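Local coordinates for protein predicted zincin-like metalloprotease (PDB 3E11) that is of unknown function but is predicted to be a zincin-like metalloprotease and can bind calcium, at residues R68-I76 with E89-I98; M2-L13 with I76-I87. All blocks are in the same frame, centred on the assembly; numbering follows the deposited sequence. Where two conformers were deposited one is given.

Contact 1 of 2, residues R68-I76 with E89-I98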
loop_
_atom_site.group_PDB
_atom_site.type_symbol
_atom_site.label_atom_id
_atom_site.label_comp_id
_atom_site.label_asym_id
_atom_site.label_seq_id
_atom_site.Cartn_x
_atom_site.Cartn_y
_atom_site.Cartn_z
ATOM N N ARG A 68 3.823 -4.314 7.338
ATOM C CA ARG A 68 2.643 -3.500 7.019
ATOM C C ARG A 68 3.018 -2.472 5.950
ATOM O O ARG A 68 4.127 -1.961 5.950
ATOM C CB ARG A 68 2.097 -2.815 8.275
ATOM C CG ARG A 68 1.386 -3.760 9.212
ATOM C CD ARG A 68 1.023 -3.124 10.580
ATOM N NE ARG A 68 0.215 -4.071 11.342
ATOM C CZ ARG A 68 -0.856 -3.790 12.104
ATOM N NH1 ARG A 68 -1.351 -2.561 12.230
ATOM N NH2 ARG A 68 -1.464 -4.791 12.739
ATOM N N ILE A 69 2.112 -2.231 5.017
ATOM C CA ILE A 69 2.161 -1.040 4.205
ATOM C C ILE A 69 0.943 -0.210 4.625
ATOM O O ILE A 69 -0.207 -0.659 4.499
ATOM C CB ILE A 69 2.139 -1.352 2.712
ATOM C CG1 ILE A 69 3.458 -2.041 2.292
ATOM C CG2 ILE A 69 1.972 -0.095 1.905
ATOM C CD1 ILE A 69 3.455 -2.522 0.836
ATOM N N ILE A 70 1.214 0.966 5.177
ATOM C CA ILE A 70 0.138 1.884 5.561
ATOM C C ILE A 70 -0.231 2.714 4.349
ATOM O O ILE A 70 0.659 3.158 3.632
ATOM C CB ILE A 70 0.556 2.789 6.717
ATOM C CG1 ILE A 70 1.187 1.972 7.868
ATOM C CG2 ILE A 70 -0.653 3.589 7.223
ATOM C CD1 ILE A 70 0.319 0.875 8.411
ATOM N N ILE A 71 -1.533 2.900 4.113
ATOM C CA ILE A 71 -2.055 3.714 3.000
ATOM C C ILE A 71 -2.861 4.829 3.647
ATOM O O ILE A 71 -3.655 4.565 4.539
ATOM C CB ILE A 71 -2.943 2.878 2.034
ATOM C CG1 ILE A 71 -2.096 1.859 1.278
ATOM C CG2 ILE A 71 -3.678 3.740 1.046
ATOM C CD1 ILE A 71 -1.039 2.425 0.355
ATOM N N TYR A 72 -2.601 6.074 3.248
ATOM C CA TYR A 72 -3.214 7.267 3.871
ATOM C C TYR A 72 -4.396 7.738 3.041
ATOM O O TYR A 72 -4.239 8.244 1.938
ATOM C CB TYR A 72 -2.172 8.373 4.063
ATOM C CG TYR A 72 -1.097 7.909 5.028
ATOM C CD1 TYR A 72 -1.412 7.684 6.369
ATOM C CD2 TYR A 72 0.168 7.593 4.595
ATOM C CE1 TYR A 72 -0.456 7.230 7.272
ATOM C CE2 TYR A 72 1.144 7.118 5.479
ATOM C CZ TYR A 72 0.823 6.934 6.815
ATOM O OH TYR A 72 1.757 6.469 7.702
ATOM N N ARG A 73 -5.588 7.554 3.577
ATOM C CA ARG A 73 -6.805 7.806 2.820
ATOM C C ARG A 73 -6.916 9.280 2.407
ATOM O O ARG A 73 -7.252 9.593 1.267
ATOM C CB ARG A 73 -8.005 7.371 3.677
ATOM C CG ARG A 73 -9.359 7.521 3.032
ATOM C CD ARG A 73 -10.443 6.764 3.807
ATOM N NE ARG A 73 -10.540 7.287 5.154
ATOM C CZ ARG A 73 -10.308 6.598 6.277
ATOM N NH1 ARG A 73 -10.001 5.299 6.262
ATOM N NH2 ARG A 73 -10.408 7.222 7.449
ATOM N N ASN A 74 -6.630 10.195 3.333
ATOM C CA ASN A 74 -6.824 11.623 3.014
ATOM C C ASN A 74 -5.923 12.082 1.859
ATOM O O ASN A 74 -6.380 12.780 0.929
ATOM C CB ASN A 74 -6.605 12.490 4.245
ATOM C CG ASN A 74 -7.680 12.322 5.261
ATOM O OD1 ASN A 74 -8.670 11.623 5.027
ATOM N ND2 ASN A 74 -7.514 12.959 6.402
ATOM N N THR A 75 -4.647 11.698 1.912
ATOM C CA THR A 75 -3.652 12.246 0.989
ATOM C C THR A 75 -3.848 11.612 -0.384
ATOM O O THR A 75 -3.691 12.283 -1.392
ATOM C CB THR A 75 -2.195 12.089 1.502
ATOM O OG1 THR A 75 -1.997 10.755 1.942
ATOM C CG2 THR A 75 -1.927 13.021 2.653
ATOM N N ILE A 76 -4.239 10.339 -0.416
ATOM C CA ILE A 76 -4.596 9.626 -1.655
ATOM C C ILE A 76 -5.814 10.260 -2.310
ATOM O O ILE A 76 -5.828 10.528 -3.519
ATOM C CB ILE A 76 -4.910 8.115 -1.380
ATOM C CG1 ILE A 76 -3.626 7.324 -1.053
ATOM C CG2 ILE A 76 -5.646 7.469 -2.565
ATOM C CD1 ILE A 76 -2.847 6.786 -2.275
ATOM N N GLU A 89 -4.162 4.813 -7.708
ATOM C CA GLU A 89 -3.242 5.490 -6.844
ATOM C C GLU A 89 -2.828 4.615 -5.674
ATOM O O GLU A 89 -1.661 4.598 -5.288
ATOM C CB GLU A 89 -3.847 6.802 -6.362
ATOM C CG GLU A 89 -2.821 7.812 -5.909
ATOM C CD GLU A 89 -1.827 8.165 -7.010
ATOM O OE1 GLU A 89 -2.224 8.300 -8.171
ATOM O OE2 GLU A 89 -0.645 8.276 -6.712
ATOM N N VAL A 90 -3.787 3.939 -5.077
ATOM C CA VAL A 90 -3.463 2.965 -4.019
ATOM C C VAL A 90 -2.535 1.847 -4.544
ATOM O O VAL A 90 -1.516 1.516 -3.904
ATOM C CB VAL A 90 -4.709 2.352 -3.377
ATOM C CG1 VAL A 90 -4.317 1.209 -2.360
ATOM C CG2 VAL A 90 -5.516 3.410 -2.624
ATOM N N ARG A 91 -2.869 1.281 -5.702
ATOM C CA ARG A 91 -2.059 0.226 -6.294
ATOM C C ARG A 91 -0.639 0.725 -6.528
ATOM O O ARG A 91 0.329 0.050 -6.184
ATOM C CB ARG A 91 -2.674 -0.276 -7.609
ATOM C CG ARG A 91 -2.040 -1.561 -8.113
ATOM C CD ARG A 91 -2.749 -2.023 -9.359
ATOM N NE ARG A 91 -4.107 -2.531 -9.085
ATOM C CZ ARG A 91 -5.204 -2.190 -9.770
ATOM N NH1 ARG A 91 -5.150 -1.305 -10.774
ATOM N NH2 ARG A 91 -6.378 -2.735 -9.453
ATOM N N LYS A 92 -0.523 1.921 -7.104
ATOM C CA LYS A 92 0.775 2.461 -7.452
ATOM C C LYS A 92 1.597 2.641 -6.175
ATOM O O LYS A 92 2.776 2.345 -6.159
ATOM C CB LYS A 92 0.640 3.765 -8.221
ATOM C CG LYS A 92 1.905 4.544 -8.342
ATOM C CD LYS A 92 1.694 5.843 -9.123
ATOM C CE LYS A 92 2.935 6.717 -9.006
ATOM N NZ LYS A 92 2.885 7.932 -9.870
ATOM N N THR A 93 0.941 3.075 -5.112
ATOM C CA THR A 93 1.593 3.314 -3.832
ATOM C C THR A 93 2.131 2.031 -3.183
ATOM O O THR A 93 3.291 1.990 -2.768
ATOM C CB THR A 93 0.641 4.055 -2.873
ATOM O OG1 THR A 93 0.316 5.321 -3.449
ATOM C CG2 THR A 93 1.274 4.261 -1.490
ATOM N N VAL A 94 1.295 1.005 -3.124
ATOM C CA VAL A 94 1.687 -0.310 -2.609
ATOM C C VAL A 94 2.875 -0.866 -3.415
ATOM O O VAL A 94 3.874 -1.333 -2.831
ATOM C CB VAL A 94 0.500 -1.297 -2.613
ATOM C CG1 VAL A 94 0.960 -2.677 -2.199
ATOM C CG2 VAL A 94 -0.621 -0.823 -1.676
ATOM N N VAL A 95 2.768 -0.835 -4.750
ATOM C CA VAL A 95 3.842 -1.367 -5.600
ATOM C C VAL A 95 5.165 -0.598 -5.410
ATOM O O VAL A 95 6.250 -1.198 -5.287
ATOM C CB VAL A 95 3.446 -1.399 -7.085
ATOM C CG1 VAL A 95 4.648 -1.746 -7.957
ATOM C CG2 VAL A 95 2.371 -2.445 -7.292
ATOM N N HIS A 96 5.097 0.722 -5.339
ATOM C CA HIS A 96 6.300 1.489 -5.006
ATOM C C HIS A 96 6.877 1.160 -3.652
ATOM O O HIS A 96 8.098 1.039 -3.503
ATOM C CB HIS A 96 6.046 2.993 -5.140
ATOM C CG HIS A 96 5.978 3.435 -6.566
ATOM N ND1 HIS A 96 6.751 4.452 -7.073
ATOM C CD2 HIS A 96 5.268 2.944 -7.611
ATOM C CE1 HIS A 96 6.476 4.606 -8.359
ATOM N NE2 HIS A 96 5.581 3.700 -8.708
ATOM N N GLU A 97 6.013 1.007 -2.661
ATOM C CA GLU A 97 6.485 0.750 -1.314
ATOM C C GLU A 97 7.147 -0.614 -1.247
ATOM O O GLU A 97 8.214 -0.755 -0.666
ATOM C CB GLU A 97 5.347 0.885 -0.287
ATOM C CG GLU A 97 4.950 2.347 0.001
ATOM C CD GLU A 97 6.126 3.173 0.496
ATOM O OE1 GLU A 97 6.965 2.640 1.236
ATOM O OE2 GLU A 97 6.248 4.343 0.101
ATOM N N ILE A 98 6.550 -1.622 -1.871
ATOM C CA ILE A 98 7.153 -2.951 -1.829
ATOM C C ILE A 98 8.457 -2.990 -2.637
ATOM O O ILE A 98 9.461 -3.575 -2.196
ATOM C CB ILE A 98 6.140 -4.069 -2.234
ATOM C CG1 ILE A 98 6.656 -5.430 -1.747
ATOM C CG2 ILE A 98 5.819 -4.069 -3.701
ATOM C CD1 ILE A 98 6.787 -5.522 -0.230
#
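Ile71 and Thr93 meet where strand 67-72 lies on helix 83-101, the segment axes 9.4 Å apart at 146° between their N-to-C directions, roughly antiparallel but well tilted. This is the tight part of the contact: Ile71 CD1 comes to 3.5 Å from Thr93 CG2, closer than usual for two carbons, as the two side chains pass in opposite directions. The same CD1 lies 3.9 Å from Val94 CG2, while the CG2 methyls of Ile71 and Ile76 each reach Val90 CG2. Buried Ile69 extends this packing, its CD1 3.9 Å from Val94 CG1 and also touching Glu97 CB and Ile98. For Thr93, chi1 -62° sets OG1 beside the backbone N and anti to the carbonyl carbon, with CG2 anti to N and facing Ile71. OG1 bonds to Glu89 O at 2.8 Å; that carbonyl also accepts Thr93 N, the two donors reaching it from opposite faces. A valine in place of Thr93 would probably leave Glu89 O with the backbone donor alone of these two.

The solvent side is looser. Partly exposed Glu89 touches Ile76 CD1 through CG, and the carboxylate of Glu97 leads away from the strand. Glu97 and His96, which does not touch 68-76, belong to an HExxH sequence that may serve a zincin-like site, with no metal bound here. Mainly apolar chemistry thus implies a helix held to the sheet by branched aliphatic packing.

Contact 2 of 2, residues M2-L13 with I76-I87. With ACT (acetate ion), chain C.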
loop_
_atom_site.group_PDB
_atom_site.type_symbol
_atom_site.label_atom_id
_atom_site.label_comp_id
_atom_site.label_asym_id
_atom_site.label_seq_id
_atom_site.Cartn_x
_atom_site.Cartn_y
_atom_site.Cartn_z
HETATM N N MSE A 2 -11.802 16.572 -6.034
HETATM C CA MSE A 2 -11.406 15.388 -5.300
HETATM C C MSE A 2 -12.634 14.625 -4.870
HETATM O O MSE A 2 -13.684 15.230 -4.580
HETATM C CB MSE A 2 -10.551 15.728 -4.080
HETATM C CG MSE A 2 -11.270 16.384 -2.994
HETATM SE SE MSE A 2 -10.098 16.564 -1.443
HETATM C CE MSE A 2 -10.318 14.944 -0.694
ATOM N N VAL A 3 -12.456 13.312 -4.818
ATOM C CA VAL A 3 -13.513 12.358 -4.530
ATOM C C VAL A 3 -13.466 11.995 -3.053
ATOM O O VAL A 3 -12.393 11.832 -2.473
ATOM C CB VAL A 3 -13.444 11.104 -5.431
ATOM C CG1 VAL A 3 -12.230 10.224 -5.136
ATOM C CG2 VAL A 3 -14.714 10.309 -5.311
ATOM N N TYR A 4 -14.637 11.938 -2.448
ATOM C CA TYR A 4 -14.760 11.510 -1.066
ATOM C C TYR A 4 -15.041 10.004 -1.062
ATOM O O TYR A 4 -15.894 9.513 -1.805
ATOM C CB TYR A 4 -15.907 12.236 -0.369
ATOM C CG TYR A 4 -15.911 12.041 1.130
ATOM C CD1 TYR A 4 -16.344 10.846 1.701
ATOM C CD2 TYR A 4 -15.459 13.045 1.968
ATOM C CE1 TYR A 4 -16.363 10.675 3.089
ATOM C CE2 TYR A 4 -15.462 12.887 3.337
ATOM C CZ TYR A 4 -15.889 11.693 3.900
ATOM O OH TYR A 4 -15.912 11.579 5.282
ATOM N N VAL A 5 -14.327 9.306 -0.210
ATOM C CA VAL A 5 -14.507 7.887 -0.020
ATOM C C VAL A 5 -14.574 7.615 1.475
ATOM O O VAL A 5 -13.600 7.859 2.231
ATOM C CB VAL A 5 -13.368 7.083 -0.654
ATOM C CG1 VAL A 5 -13.654 5.590 -0.527
ATOM C CG2 VAL A 5 -13.149 7.471 -2.130
ATOM N N ASP A 6 -15.728 7.118 1.922
ATOM C CA ASP A 6 -15.886 6.703 3.332
ATOM C C ASP A 6 -14.976 5.518 3.665
ATOM O O ASP A 6 -14.566 4.786 2.781
ATOM C CB ASP A 6 -17.337 6.385 3.670
ATOM C CG ASP A 6 -17.885 5.247 2.855
ATOM O OD1 ASP A 6 -18.198 5.516 1.687
ATOM O OD2 ASP A 6 -18.012 4.119 3.391
ATOM N N PRO A 7 -14.649 5.329 4.943
ATOM C CA PRO A 7 -13.675 4.276 5.327
ATOM C C PRO A 7 -13.999 2.854 4.802
ATOM O O PRO A 7 -13.114 2.208 4.210
ATOM C CB PRO A 7 -13.702 4.339 6.845
ATOM C CG PRO A 7 -13.971 5.803 7.103
ATOM C CD PRO A 7 -15.058 6.126 6.104
ATOM N N ASP A 8 -15.234 2.393 4.982
ATOM C CA ASP A 8 -15.591 1.036 4.531
ATOM C C ASP A 8 -15.387 0.907 3.034
ATOM O O ASP A 8 -14.849 -0.090 2.574
ATOM C CB ASP A 8 -17.016 0.678 4.839
ATOM C CG ASP A 8 -17.244 0.359 6.285
ATOM O OD1 ASP A 8 -16.280 0.301 7.081
ATOM O OD2 ASP A 8 -18.419 0.144 6.618
ATOM N N ARG A 9 -15.817 1.913 2.275
ATOM C CA ARG A 9 -15.634 1.876 0.811
ATOM C C ARG A 9 -14.171 1.917 0.426
ATOM O O ARG A 9 -13.731 1.217 -0.495
ATOM C CB ARG A 9 -16.386 3.033 0.149
ATOM C CG ARG A 9 -16.273 3.067 -1.347
ATOM C CD ARG A 9 -16.683 1.764 -1.998
ATOM N NE ARG A 9 -16.775 1.900 -3.452
ATOM C CZ ARG A 9 -16.870 0.878 -4.281
ATOM N NH1 ARG A 9 -16.894 -0.356 -3.805
ATOM N NH2 ARG A 9 -16.968 1.075 -5.590
ATOM N N PHE A 10 -13.394 2.716 1.163
ATOM C CA PHE A 10 -11.979 2.824 0.859
ATOM C C PHE A 10 -11.318 1.462 1.019
ATOM O O PHE A 10 -10.519 1.092 0.178
ATOM C CB PHE A 10 -11.273 3.884 1.707
ATOM C CG PHE A 10 -9.884 4.256 1.199
ATOM C CD1 PHE A 10 -9.724 5.258 0.264
ATOM C CD2 PHE A 10 -8.753 3.633 1.712
ATOM C CE1 PHE A 10 -8.487 5.646 -0.182
ATOM C CE2 PHE A 10 -7.497 3.985 1.267
ATOM C CZ PHE A 10 -7.364 4.997 0.300
ATOM N N ASP A 11 -11.700 0.714 2.058
ATOM C CA ASP A 11 -11.220 -0.665 2.233
ATOM C C ASP A 11 -11.477 -1.565 1.018
ATOM O O ASP A 11 -10.605 -2.327 0.608
ATOM C CB ASP A 11 -11.795 -1.297 3.502
ATOM C CG ASP A 11 -11.295 -0.626 4.752
ATOM O OD1 ASP A 11 -10.222 -0.014 4.675
ATOM O OD2 ASP A 11 -11.997 -0.697 5.792
ATOM N N GLU A 12 -12.636 -1.418 0.419
ATOM C CA GLU A 12 -12.993 -2.140 -0.790
ATOM C C GLU A 12 -12.142 -1.750 -1.978
ATOM O O GLU A 12 -11.740 -2.604 -2.762
ATOM C CB GLU A 12 -14.470 -1.880 -1.101
ATOM C CG GLU A 12 -15.415 -2.417 -0.011
ATOM C CD GLU A 12 -16.888 -2.071 -0.211
ATOM O OE1 GLU A 12 -17.231 -1.357 -1.170
ATOM O OE2 GLU A 12 -17.722 -2.528 0.607
ATOM N N LEU A 13 -11.883 -0.455 -2.116
ATOM C CA LEU A 13 -10.951 0.055 -3.130
ATOM C C LEU A 13 -9.510 -0.467 -2.906
ATOM O O LEU A 13 -8.814 -0.799 -3.853
ATOM C CB LEU A 13 -11.011 1.584 -3.165
ATOM C CG LEU A 13 -12.432 2.119 -3.511
ATOM C CD1 LEU A 13 -12.418 3.631 -3.684
ATOM C CD2 LEU A 13 -13.035 1.444 -4.721
ATOM N N ILE A 76 -4.239 10.339 -0.416
ATOM C CA ILE A 76 -4.596 9.626 -1.655
ATOM C C ILE A 76 -5.814 10.260 -2.310
ATOM O O ILE A 76 -5.828 10.528 -3.519
ATOM C CB ILE A 76 -4.910 8.115 -1.380
ATOM C CG1 ILE A 76 -3.626 7.324 -1.053
ATOM C CG2 ILE A 76 -5.646 7.469 -2.565
ATOM C CD1 ILE A 76 -2.847 6.786 -2.275
ATOM N N CYS A 77 -6.862 10.461 -1.520
ATOM C CA CYS A 77 -8.126 10.957 -2.096
ATOM C C CYS A 77 -7.993 12.344 -2.654
ATOM O O CYS A 77 -8.573 12.646 -3.669
ATOM C CB CYS A 77 -9.283 10.903 -1.105
ATOM S SG CYS A 77 -9.843 9.175 -0.807
ATOM N N ALA A 78 -7.187 13.174 -2.010
ATOM C CA ALA A 78 -6.945 14.548 -2.465
ATOM C C ALA A 78 -6.406 14.610 -3.884
ATOM O O ALA A 78 -6.569 15.623 -4.547
ATOM C CB ALA A 78 -5.998 15.251 -1.546
ATOM N N LEU A 79 -5.727 13.556 -4.317
ATOM C CA LEU A 79 -5.178 13.458 -5.663
ATOM C C LEU A 79 -6.135 12.856 -6.721
ATOM O O LEU A 79 -5.762 12.767 -7.917
ATOM C CB LEU A 79 -3.910 12.589 -5.607
ATOM C CG LEU A 79 -2.694 13.157 -4.898
ATOM C CD1 LEU A 79 -1.618 12.047 -4.807
ATOM C CD2 LEU A 79 -2.214 14.354 -5.607
ATOM N N CYS A 80 -7.316 12.410 -6.297
ATOM C CA CYS A 80 -8.205 11.584 -7.131
ATOM C C CYS A 80 -9.592 12.189 -7.338
ATOM O O CYS A 80 -10.214 12.695 -6.411
ATOM C CB CYS A 80 -8.344 10.186 -6.544
ATOM S SG CYS A 80 -6.720 9.305 -6.456
ATOM N N GLU A 81 -10.098 12.072 -8.554
ATOM C CA GLU A 81 -11.409 12.629 -8.905
ATOM C C GLU A 81 -12.444 11.513 -9.076
ATOM O O GLU A 81 -13.646 11.798 -9.231
ATOM C CB GLU A 81 -11.301 13.497 -10.189
ATOM C CG GLU A 81 -10.516 14.794 -9.919
ATOM C CD GLU A 81 -10.376 15.695 -11.111
ATOM O OE1 GLU A 81 -10.733 15.284 -12.236
ATOM O OE2 GLU A 81 -9.949 16.857 -10.918
ATOM N N THR A 82 -11.990 10.251 -9.079
ATOM C CA THR A 82 -12.887 9.109 -9.172
ATOM C C THR A 82 -12.352 7.954 -8.315
ATOM O O THR A 82 -11.172 7.934 -7.957
ATOM C CB THR A 82 -13.094 8.595 -10.605
ATOM O OG1 THR A 82 -11.919 7.893 -11.041
ATOM C CG2 THR A 82 -13.428 9.722 -11.562
ATOM N N GLU A 83 -13.247 7.021 -7.989
ATOM C CA GLU A 83 -12.908 5.760 -7.319
ATOM C C GLU A 83 -11.875 4.916 -8.059
ATOM O O GLU A 83 -10.954 4.358 -7.429
ATOM C CB GLU A 83 -14.162 4.925 -7.065
ATOM C CG GLU A 83 -14.968 5.415 -5.908
ATOM C CD GLU A 83 -16.188 4.513 -5.653
ATOM O OE1 GLU A 83 -16.564 3.722 -6.547
ATOM O OE2 GLU A 83 -16.732 4.584 -4.548
ATOM N N SER A 84 -11.984 4.877 -9.384
ATOM C CA SER A 84 -10.973 4.200 -10.203
ATOM C C SER A 84 -9.602 4.857 -10.053
ATOM O O SER A 84 -8.589 4.141 -9.950
ATOM C CB SER A 84 -11.379 4.148 -11.661
ATOM O OG SER A 84 -12.620 3.473 -11.815
ATOM N N GLU A 85 -9.558 6.195 -10.008
ATOM C CA GLU A 85 -8.281 6.900 -9.778
ATOM C C GLU A 85 -7.729 6.533 -8.414
ATOM O O GLU A 85 -6.524 6.340 -8.261
ATOM C CB GLU A 85 -8.407 8.411 -9.928
ATOM C CG GLU A 85 -8.635 8.827 -11.369
ATOM C CD GLU A 85 -8.631 10.330 -11.597
ATOM O OE1 GLU A 85 -8.519 11.122 -10.650
ATOM O OE2 GLU A 85 -8.739 10.714 -12.774
ATOM N N VAL A 86 -8.604 6.417 -7.424
ATOM C CA VAL A 86 -8.195 6.003 -6.069
ATOM C C VAL A 86 -7.569 4.596 -6.107
ATOM O O VAL A 86 -6.486 4.374 -5.551
ATOM C CB VAL A 86 -9.354 6.029 -5.023
ATOM C CG1 VAL A 86 -8.895 5.427 -3.700
ATOM C CG2 VAL A 86 -9.808 7.433 -4.775
ATOM N N ILE A 87 -8.246 3.661 -6.752
ATOM C CA ILE A 87 -7.729 2.293 -6.902
ATOM C C ILE A 87 -6.321 2.316 -7.491
ATOM O O ILE A 87 -5.378 1.675 -6.951
ATOM C CB ILE A 87 -8.668 1.408 -7.784
ATOM C CG1 ILE A 87 -9.988 1.105 -7.036
ATOM C CG2 ILE A 87 -7.982 0.104 -8.116
ATOM C CD1 ILE A 87 -11.138 0.643 -7.916
HETATM C C ACT C . -11.944 11.072 2.750
HETATM O O ACT C . -12.108 10.760 1.523
HETATM O OXT ACT C . -12.093 10.153 3.603
HETATM C CH3 ACT C . -11.606 12.469 3.198
#
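A salt-bridge network and an apolar layer join the N-terminal segment and helix 7-19 to the turn between helices 73-78 and 83-101. Arg9 grips Glu83 side-on: NE gives a straight bond to OE2 (2.9 Å, 179°) and NH2 reaches OE1 at 2.8 Å. Both carboxylate oxygens lie close to the guanidinium plane, yet are met from above their own, the two planes standing 52° apart. NH1 turns to Glu12 OE1, and Leu13 CD2 lies over one guanidinium face. Beneath, Leu13 CD1 touches Glu83 CG and Val86 CG1, while CD2 meets Ile87 CD1.

Phe10, with CG anti to the backbone N (chi1 -166°), brings CE1 to 3.5 Å from Val86 CG1 and obliquely beside Cys77 SG; Ile76 CG2 adds an edge contact. Val3 N bonds to Cys80 O at 2.8 Å in the carbonyl plane, and Val3 CG1 packs on Val86 CG2. Two residues on, Val5 N donates to an acetate, probably from the crystallisation liquor, which lies over a face of the Tyr4 ring. Thr82 OG1 caps helix 83-101 by accepting Glu85 N. Shared Arg9 is likely to soften the repulsion between the Glu12 and Glu83 carboxylates, and its two-nitrogen grip fixes Glu83 over the apolar layer.

Overall arrangement
From the N terminus, the chain passes through residues 2-13, then strands 32-37 and 47-50 to strand 67-72 and helix 73-78. Contact 2 closes the long loop, its segments 63 residues apart at their nearest ends; contact 1 closes a short one, with 12 residues between its segments, through the end of helix 73-78, a turn and the start of helix 83-101. Their segments alternate, so the contacts cross, and they share Ile76. Their centres lie 12 Å apart, and Phe10 CZ packs 3.8 Å from Val90 CG2 between them. Contact 1 ties the sheet to helix 83-101, while contact 2 fastens helix 7-19 and the N-terminal segment to that helix's first turns and to helix 73-78.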